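Local atomic coordinates of transcriptional regulator, IclR family (Alicyclobacillus acidocaldarius subsp. acidocaldarius, PDB entry 5TJJ), a protein that probably binds DNA as a transcription factor of the IclR family, pairing a helix-turn-helix domain with a C-terminal domain related to GAF domains. Residues L107-R112 with I117-A122; S121-P124 with V129-A132; L151-E156 with A208-N213. One frame throughout, in Å; residues are numbered along the deposited sequence.

Contact 1. Residues L107-R112 with I117-A122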
loop_
_atom_site.group_PDB
_atom_site.type_symbol
_atom_site.label_atom_id
_atom_site.label_comp_id
_atom_site.label_asym_id
_atom_site.label_seq_id
_atom_site.Cartn_x
_atom_site.Cartn_y
_atom_site.Cartn_z
ATOM N N LEU A 107 -3.435 -21.305 1.653
ATOM C CA LEU A 107 -4.064 -20.057 1.238
ATOM C C LEU A 107 -4.916 -20.312 -0.027
ATOM O O LEU A 107 -4.373 -20.645 -1.081
ATOM C CB LEU A 107 -2.981 -18.996 0.993
ATOM C CG LEU A 107 -3.437 -17.631 0.527
ATOM C CD1 LEU A 107 -4.388 -17.002 1.540
ATOM C CD2 LEU A 107 -2.223 -16.746 0.291
ATOM N N VAL A 108 -6.235 -20.125 0.092
ATOM C CA VAL A 108 -7.196 -20.429 -0.983
ATOM C C VAL A 108 -7.780 -19.150 -1.594
ATOM O O VAL A 108 -8.184 -18.239 -0.879
ATOM C CB VAL A 108 -8.348 -21.274 -0.442
ATOM C CG1 VAL A 108 -9.143 -21.859 -1.581
ATOM C CG2 VAL A 108 -7.808 -22.360 0.490
ATOM N N LYS A 109 -7.879 -19.104 -2.914
ATOM C CA LYS A 109 -8.369 -17.904 -3.592
ATOM C C LYS A 109 -9.538 -18.234 -4.481
ATOM O O LYS A 109 -9.533 -19.246 -5.163
ATOM C CB LYS A 109 -7.263 -17.339 -4.447
ATOM C CG LYS A 109 -7.716 -16.330 -5.463
ATOM C CD LYS A 109 -6.529 -15.563 -5.967
ATOM C CE LYS A 109 -6.942 -14.618 -7.070
ATOM N NZ LYS A 109 -5.814 -13.682 -7.279
ATOM N N ARG A 110 -10.493 -17.328 -4.543
ATOM C CA ARG A 110 -11.630 -17.509 -5.411
ATOM C C ARG A 110 -11.290 -17.216 -6.877
ATOM O O ARG A 110 -10.551 -16.282 -7.174
ATOM C CB ARG A 110 -12.754 -16.596 -4.980
ATOM C CG ARG A 110 -14.112 -17.087 -5.426
ATOM C CD ARG A 110 -15.146 -15.986 -5.384
ATOM N NE ARG A 110 -15.655 -15.762 -4.037
ATOM C CZ ARG A 110 -16.824 -16.211 -3.564
ATOM N NH1 ARG A 110 -17.154 -15.909 -2.306
ATOM N NH2 ARG A 110 -17.660 -16.961 -4.314
ATOM N N LEU A 111 -11.821 -18.041 -7.781
ATOM C CA LEU A 111 -11.794 -17.756 -9.219
ATOM C C LEU A 111 -13.198 -17.509 -9.726
ATOM O O LEU A 111 -14.181 -17.673 -8.998
ATOM C CB LEU A 111 -11.162 -18.907 -10.000
ATOM C CG LEU A 111 -9.715 -19.225 -9.645
ATOM C CD1 LEU A 111 -9.274 -20.482 -10.361
ATOM C CD2 LEU A 111 -8.797 -18.069 -9.970
ATOM N N ARG A 112 -13.281 -17.104 -10.983
ATOM C CA ARG A 112 -14.545 -17.095 -11.695
ATOM C C ARG A 112 -15.023 -18.540 -11.965
ATOM O O ARG A 112 -14.253 -19.493 -11.921
ATOM C CB ARG A 112 -14.443 -16.269 -12.993
ATOM C CG ARG A 112 -14.125 -14.792 -12.757
ATOM C CD ARG A 112 -13.943 -13.990 -14.046
ATOM N NE ARG A 112 -15.101 -13.141 -14.383
ATOM C CZ ARG A 112 -16.101 -13.448 -15.230
ATOM N NH1 ARG A 112 -16.149 -14.635 -15.857
ATOM N NH2 ARG A 112 -17.074 -12.555 -15.445
ATOM N N ILE A 117 -8.902 -21.966 -5.880
ATOM C CA ILE A 117 -7.557 -22.484 -6.137
ATOM C C ILE A 117 -6.603 -22.295 -4.937
ATOM O O ILE A 117 -6.608 -21.248 -4.277
ATOM C CB ILE A 117 -6.994 -21.881 -7.443
ATOM C CG1 ILE A 117 -5.699 -22.555 -7.868
ATOM C CG2 ILE A 117 -6.772 -20.386 -7.325
ATOM C CD1 ILE A 117 -5.143 -22.027 -9.188
ATOM N N TYR A 118 -5.812 -23.329 -4.640
ATOM C CA TYR A 118 -4.678 -23.189 -3.725
ATOM C C TYR A 118 -3.598 -22.308 -4.371
ATOM O O TYR A 118 -3.143 -22.593 -5.477
ATOM C CB TYR A 118 -4.071 -24.549 -3.397
ATOM C CG TYR A 118 -4.872 -25.455 -2.489
ATOM C CD1 TYR A 118 -6.025 -25.014 -1.831
ATOM C CD2 TYR A 118 -4.451 -26.770 -2.264
ATOM C CE1 TYR A 118 -6.737 -25.849 -0.990
ATOM C CE2 TYR A 118 -5.153 -27.621 -1.410
ATOM C CZ TYR A 118 -6.304 -27.152 -0.766
ATOM O OH TYR A 118 -7.049 -27.968 0.092
ATOM N N ILE A 119 -3.224 -21.226 -3.695
ATOM C CA ILE A 119 -2.161 -20.330 -4.178
ATOM C C ILE A 119 -0.892 -20.333 -3.311
ATOM O O ILE A 119 0.084 -19.717 -3.659
ATOM C CB ILE A 119 -2.688 -18.902 -4.413
ATOM C CG1 ILE A 119 -3.222 -18.274 -3.140
ATOM C CG2 ILE A 119 -3.807 -18.902 -5.450
ATOM C CD1 ILE A 119 -3.315 -16.752 -3.220
ATOM N N GLY A 120 -0.887 -21.059 -2.208
ATOM C CA GLY A 120 0.310 -21.168 -1.376
ATOM C C GLY A 120 0.045 -22.120 -0.230
ATOM O O GLY A 120 -1.101 -22.337 0.112
ATOM N N SER A 121 1.101 -22.719 0.313
ATOM C CA SER A 121 1.014 -23.557 1.498
ATOM C C SER A 121 2.250 -23.403 2.352
ATOM O O SER A 121 3.249 -22.884 1.915
ATOM C CB SER A 121 0.860 -25.040 1.130
ATOM O OG SER A 121 2.064 -25.512 0.558
ATOM N N ALA A 122 2.137 -23.870 3.583
ATOM C CA ALA A 122 3.195 -23.852 4.564
ATOM C C ALA A 122 3.052 -25.098 5.428
ATOM O O ALA A 122 2.070 -25.280 6.147
ATOM C CB ALA A 122 3.103 -22.614 5.396
#
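V108 and Y118 face each other at the non-hydrogen-bonded pair of a β hairpin, in which strand 104-110 turns back into strand 115-122 within the antiparallel sheet of the GAF-related domain. The segment axes approach to 4.7 Å, and their N-to-C directions make 141°, antiparallel with a marked twist. Four backbone hydrogen bonds join the strands. K109 and I117 exchange two of them, the shorter from K109 N to I117 O at 2.8 Å. L107 instead divides its pair between two residues: its O accepts from I119 N at 2.9 Å, while its N donates to G120 O at 3.0 Å. Two residues thus stand against one, a β bulge, and I119 departs from extended geometry with a psi of -3°.

Apolar contacts follow the two faces of the sheet. With Y118, V108 lies side by side, its CG2 3.9 Å from CE1 of the Y118 ring; beyond, that ring meets F139. L107 belongs to the face packed on L91 and L94 of helix 86-101. The I119 side chain crosses the isobutyl group of L107 obliquely, CD1 coming 3.7 Å from L107 CD2, while CG2 of I119 rests on the CB of K109. An alanine at I119 would probably open a gap beside CG and CD2 of L107, leaving the isobutyl group freer to turn and K109 CB without the methyl that rests on it. L111 points toward the partner strand, and its CG reaches I117 CG2 at 3.9 Å.

The bulge also brings hydrocarbon close to a carbonyl. With a chi1 of 61°, CG1 of I119 sits between its own backbone N and carbonyl carbon, and it lies 3.3 Å from L107 O, the same oxygen that accepts the I119 N-H.

Contact 2. Residues S121-P124 with V129-A132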
loop_
_atom_site.group_PDB
_atom_site.type_symbol
_atom_site.label_atom_id
_atom_site.label_comp_id
_atom_site.label_asym_id
_atom_site.label_seq_id
_atom_site.Cartn_x
_atom_site.Cartn_y
_atom_site.Cartn_z
ATOM N N SER A 121 1.101 -22.719 0.313
ATOM C CA SER A 121 1.014 -23.557 1.498
ATOM C C SER A 121 2.250 -23.403 2.352
ATOM O O SER A 121 3.249 -22.884 1.915
ATOM C CB SER A 121 0.860 -25.040 1.130
ATOM O OG SER A 121 2.064 -25.512 0.558
ATOM N N ALA A 122 2.137 -23.870 3.583
ATOM C CA ALA A 122 3.195 -23.852 4.564
ATOM C C ALA A 122 3.052 -25.098 5.428
ATOM O O ALA A 122 2.070 -25.280 6.147
ATOM C CB ALA A 122 3.103 -22.614 5.396
ATOM N N GLU A 123 4.020 -25.990 5.296
ATOM C CA GLU A 123 4.066 -27.209 6.060
ATOM C C GLU A 123 4.592 -26.800 7.433
ATOM O O GLU A 123 5.317 -25.811 7.530
ATOM C CB GLU A 123 4.989 -28.222 5.375
ATOM C CG GLU A 123 4.523 -28.667 3.972
ATOM C CD GLU A 123 5.592 -29.393 3.113
ATOM O OE1 GLU A 123 6.825 -29.393 3.419
ATOM O OE2 GLU A 123 5.191 -29.992 2.084
ATOM N N PRO A 124 4.191 -27.512 8.502
ATOM C CA PRO A 124 4.767 -27.230 9.824
ATOM C C PRO A 124 6.276 -27.591 9.914
ATOM O O PRO A 124 6.756 -28.459 9.182
ATOM C CB PRO A 124 3.913 -28.087 10.787
ATOM C CG PRO A 124 3.405 -29.198 9.959
ATOM C CD PRO A 124 3.259 -28.657 8.549
ATOM N N VAL A 129 6.827 -36.830 8.691
ATOM C CA VAL A 129 5.767 -36.798 7.691
ATOM C C VAL A 129 4.945 -35.560 7.843
ATOM O O VAL A 129 4.901 -34.977 8.895
ATOM C CB VAL A 129 4.804 -38.001 7.756
ATOM C CG1 VAL A 129 5.514 -39.249 7.288
ATOM C CG2 VAL A 129 4.203 -38.162 9.166
ATOM N N ARG A 130 4.277 -35.201 6.763
ATOM C CA ARG A 130 3.374 -34.072 6.721
ATOM C C ARG A 130 2.500 -34.188 5.494
ATOM O O ARG A 130 2.839 -34.862 4.546
ATOM C CB ARG A 130 4.157 -32.769 6.630
ATOM C CG ARG A 130 5.004 -32.666 5.365
ATOM C CD ARG A 130 6.041 -31.589 5.500
ATOM N NE ARG A 130 6.947 -31.867 6.595
ATOM C CZ ARG A 130 7.973 -32.700 6.514
ATOM N NH1 ARG A 130 8.252 -33.321 5.359
ATOM N NH2 ARG A 130 8.734 -32.901 7.590
ATOM N N ILE A 131 1.393 -33.477 5.525
ATOM C CA ILE A 131 0.453 -33.435 4.435
ATOM C C ILE A 131 0.913 -32.332 3.499
ATOM O O ILE A 131 1.086 -31.190 3.927
ATOM C CB ILE A 131 -0.962 -33.134 4.954
ATOM C CG1 ILE A 131 -1.395 -34.233 5.909
ATOM C CG2 ILE A 131 -1.953 -33.038 3.814
ATOM C CD1 ILE A 131 -2.540 -33.806 6.800
ATOM N N ALA A 132 1.119 -32.679 2.234
ATOM C CA ALA A 132 1.517 -31.721 1.219
ATOM C C ALA A 132 0.375 -31.585 0.210
ATOM O O ALA A 132 -0.322 -32.565 -0.075
ATOM C CB ALA A 132 2.785 -32.181 0.530
HETATM O O HOH W 1 8.095 -31.871 2.500
#
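E123 and R130 meet where the carboxylate of one lies against the CD methylene of the other. R130 CD lies over the carboxylate face, 3.1 Å from E123 OE1. The same methylene also approaches the stem of the glutamate, at 3.5 Å from E123 CB, and the two side chains cross at about a right angle. R130 reaches this position with CG wedged between its backbone N and carbonyl carbon (chi1 62°), and a bend at chi3 turns the guanidinium aside. Next to it, the methyl of A132 touches the other carboxylate oxygen, CB to OE2 3.6 Å.

The charges do not pair directly. E123 OE1 and R130 NE are 4.0 Å apart, and the oxygen stands well out of the guanidinium plane, with no N-H directed at it. The opposite charges should still attract, but this is not a salt bridge. A water bridges the two groups: it donates to E123 OE1 at 2.9 Å and accepts a weak bond from R130 NH1 at 3.2 Å.

These residues lie where strand 115-122 runs out into the long loop leading to strand 138-140, its antiparallel neighbour at the margin of the sheet. The contact therefore spans the two limbs of the loop, with E123 and P124 leaving the strand and R130 to A132 returning. No backbone bond joins 121-124 to 129-132, and the nearest CA atoms, those of E123 and R130, are 6.9 Å apart.

T104, at the start of strand 104-110, touches both limbs: the P124 side chain packs against it, and its OG1 is hydrogen-bonded to I131 O. I131 N is hydrogen-bonded to a glycerol, probably from the crystallisation liquor, and R130 touches a crystal neighbour, which may influence its conformation.

Contact 3. Residues L151-E156 with A208-N213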
loop_
_atom_site.group_PDB
_atom_site.type_symbol
_atom_site.label_atom_id
_atom_site.label_comp_id
_atom_site.label_asym_id
_atom_site.label_seq_id
_atom_site.Cartn_x
_atom_site.Cartn_y
_atom_site.Cartn_z
ATOM N N LEU A 151 -18.725 -19.307 0.225
ATOM C CA LEU A 151 -20.164 -19.290 -0.041
ATOM C C LEU A 151 -21.033 -18.646 1.027
ATOM O O LEU A 151 -21.952 -17.914 0.710
ATOM C CB LEU A 151 -20.696 -20.690 -0.261
ATOM C CG LEU A 151 -20.770 -21.220 -1.680
ATOM C CD1 LEU A 151 -21.486 -22.562 -1.638
ATOM C CD2 LEU A 151 -21.534 -20.267 -2.580
ATOM N N ALA A 152 -20.736 -18.908 2.289
ATOM C CA ALA A 152 -21.553 -18.411 3.368
ATOM C C ALA A 152 -21.708 -16.883 3.346
ATOM O O ALA A 152 -22.696 -16.325 3.898
ATOM C CB ALA A 152 -20.972 -18.866 4.697
ATOM N N TYR A 153 -20.737 -16.207 2.737
ATOM C CA TYR A 153 -20.740 -14.746 2.668
ATOM C C TYR A 153 -21.191 -14.156 1.330
ATOM O O TYR A 153 -21.160 -12.949 1.169
ATOM C CB TYR A 153 -19.378 -14.213 3.095
ATOM C CG TYR A 153 -19.055 -14.557 4.524
ATOM C CD1 TYR A 153 -19.580 -13.818 5.573
ATOM C CD2 TYR A 153 -18.247 -15.663 4.836
ATOM C CE1 TYR A 153 -19.301 -14.154 6.892
ATOM C CE2 TYR A 153 -17.982 -16.026 6.161
ATOM C CZ TYR A 153 -18.503 -15.257 7.177
ATOM O OH TYR A 153 -18.226 -15.555 8.479
ATOM N N ASP A 154 -21.649 -14.982 0.385
ATOM C CA ASP A 154 -22.422 -14.498 -0.749
ATOM C C ASP A 154 -23.895 -14.322 -0.388
ATOM O O ASP A 154 -24.379 -14.853 0.616
ATOM C CB ASP A 154 -22.320 -15.481 -1.916
ATOM C CG ASP A 154 -20.927 -15.560 -2.512
ATOM O OD1 ASP A 154 -20.164 -14.583 -2.422
ATOM O OD2 ASP A 154 -20.584 -16.611 -3.077
ATOM N N ASP A 155 -24.611 -13.595 -1.246
ATOM C CA ASP A 155 -26.070 -13.520 -1.193
ATOM C C ASP A 155 -26.647 -14.938 -1.179
ATOM O O ASP A 155 -26.079 -15.861 -1.768
ATOM C CB ASP A 155 -26.633 -12.733 -2.404
ATOM C CG ASP A 155 -28.126 -12.367 -2.241
ATOM O OD1 ASP A 155 -28.462 -11.537 -1.363
ATOM O OD2 ASP A 155 -28.978 -12.903 -2.987
ATOM N N GLU A 156 -27.768 -15.098 -0.492
ATOM C CA GLU A 156 -28.489 -16.360 -0.462
ATOM C C GLU A 156 -28.906 -16.834 -1.839
ATOM O O GLU A 156 -29.029 -18.049 -2.025
ATOM C CB GLU A 156 -29.719 -16.298 0.448
ATOM C CG GLU A 156 -29.385 -16.608 1.911
ATOM C CD GLU A 156 -30.152 -15.768 2.918
ATOM O OE1 GLU A 156 -29.488 -15.177 3.801
ATOM O OE2 GLU A 156 -31.403 -15.696 2.820
ATOM N N ALA A 208 -11.163 -23.744 8.469
ATOM C CA ALA A 208 -11.037 -22.640 7.560
ATOM C C ALA A 208 -11.676 -21.375 8.093
ATOM O O ALA A 208 -12.656 -21.402 8.809
ATOM C CB ALA A 208 -11.676 -23.012 6.253
ATOM N N VAL A 209 -11.129 -20.250 7.687
ATOM C CA VAL A 209 -11.600 -18.961 8.122
ATOM C C VAL A 209 -11.511 -18.022 6.942
ATOM O O VAL A 209 -10.539 -18.079 6.194
ATOM C CB VAL A 209 -10.731 -18.439 9.284
ATOM C CG1 VAL A 209 -11.103 -16.999 9.670
ATOM C CG2 VAL A 209 -10.932 -19.334 10.471
ATOM N N PRO A 210 -12.516 -17.161 6.774
ATOM C CA PRO A 210 -12.531 -16.223 5.652
ATOM C C PRO A 210 -11.616 -15.016 5.860
ATOM O O PRO A 210 -11.396 -14.619 7.006
ATOM C CB PRO A 210 -13.982 -15.768 5.605
ATOM C CG PRO A 210 -14.465 -15.899 7.007
ATOM C CD PRO A 210 -13.779 -17.125 7.533
ATOM N N VAL A 211 -11.082 -14.462 4.757
ATOM C CA VAL A 211 -10.394 -13.149 4.781
ATOM C C VAL A 211 -11.274 -12.168 4.025
ATOM O O VAL A 211 -11.625 -12.430 2.877
ATOM C CB VAL A 211 -8.991 -13.220 4.118
ATOM C CG1 VAL A 211 -8.311 -11.865 4.014
ATOM C CG2 VAL A 211 -8.116 -14.173 4.883
ATOM N N PHE A 212 -11.623 -11.047 4.657
ATOM C CA PHE A 212 -12.457 -10.038 4.011
ATOM C C PHE A 212 -11.604 -8.931 3.414
ATOM O O PHE A 212 -10.529 -8.646 3.913
ATOM C CB PHE A 212 -13.439 -9.437 5.007
ATOM C CG PHE A 212 -14.260 -10.463 5.727
ATOM C CD1 PHE A 212 -15.420 -10.986 5.139
ATOM C CD2 PHE A 212 -13.893 -10.900 7.005
ATOM C CE1 PHE A 212 -16.175 -11.941 5.803
ATOM C CE2 PHE A 212 -14.663 -11.852 7.674
ATOM C CZ PHE A 212 -15.794 -12.381 7.062
ATOM N N ASN A 213 -12.096 -8.295 2.362
ATOM C CA ASN A 213 -11.390 -7.176 1.724
ATOM C C ASN A 213 -12.153 -5.870 1.943
ATOM O O ASN A 213 -13.065 -5.811 2.786
ATOM C CB ASN A 213 -11.148 -7.480 0.237
ATOM C CG ASN A 213 -12.406 -7.469 -0.580
ATOM O OD1 ASN A 213 -13.456 -6.985 -0.164
ATOM N ND2 ASN A 213 -12.311 -8.028 -1.750
#
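The backbones of Y153 and P210 stay well apart, 8.9 Å between their CA atoms, so the contact is made wholly by side chains. On one side the chain forms a type I β turn from L151 to D154, closed by the bond from D154 N to L151 O; on the other the chain is extended, on strand 204-212.

Y153 points from the turn toward the strand and bridges the gap. F212 presents its ring edge to one face of the tyrosine in a T-shaped stack. The ring centroids are 5.2 Å apart and the planes stand at 88°, with F212 CE1 3.8 Å above the plane, over the centre of the Y153 ring. With CG anti to the carbonyl carbon (chi1 -53°), the F212 ring slants back toward P210 and meets the tyrosine. P210, two residues earlier, crosses the tyrosine at about a right angle, and its CG touches Y153 CE2 at 3.6 Å. The tyrosine is thus held by a ring edge and a proline methylene at once.

This apolar packing joins the turn to the central antiparallel sheet of the GAF-related C-terminal domain. V218 of strand 218-227 touches the side chains of both Y153 and F212, and Y256 meets the F212 ring. The turn connects helix 144-151 to helix 156-164, where D155 takes the N-cap position, while A152 packs on L185 and V188 of helix 178-191.

Overall arrangement
All three contacts draw on the same antiparallel sheet; contacts 1 and 3 are partly buried, while contact 2 is at the surface. Contact 1 is the one built on strand pairing, with backbone bonds and apolar side chains on both faces. Contact 2 continues from it along strand 115-122, sharing S121 and A122, yet its centre is about 21 Å from the centre of the chain, and it packs aliphatic groups against a carboxylate, with a weakly bridging water and charges that do not pair. Contact 3, its centre about 10 Å from that of the chain, is aromatic and apolar. A salt bridge from R110 NH2 to D154 OD2 (3.2 Å) ties contacts 1 and 3; contacts 2 and 3 do not touch.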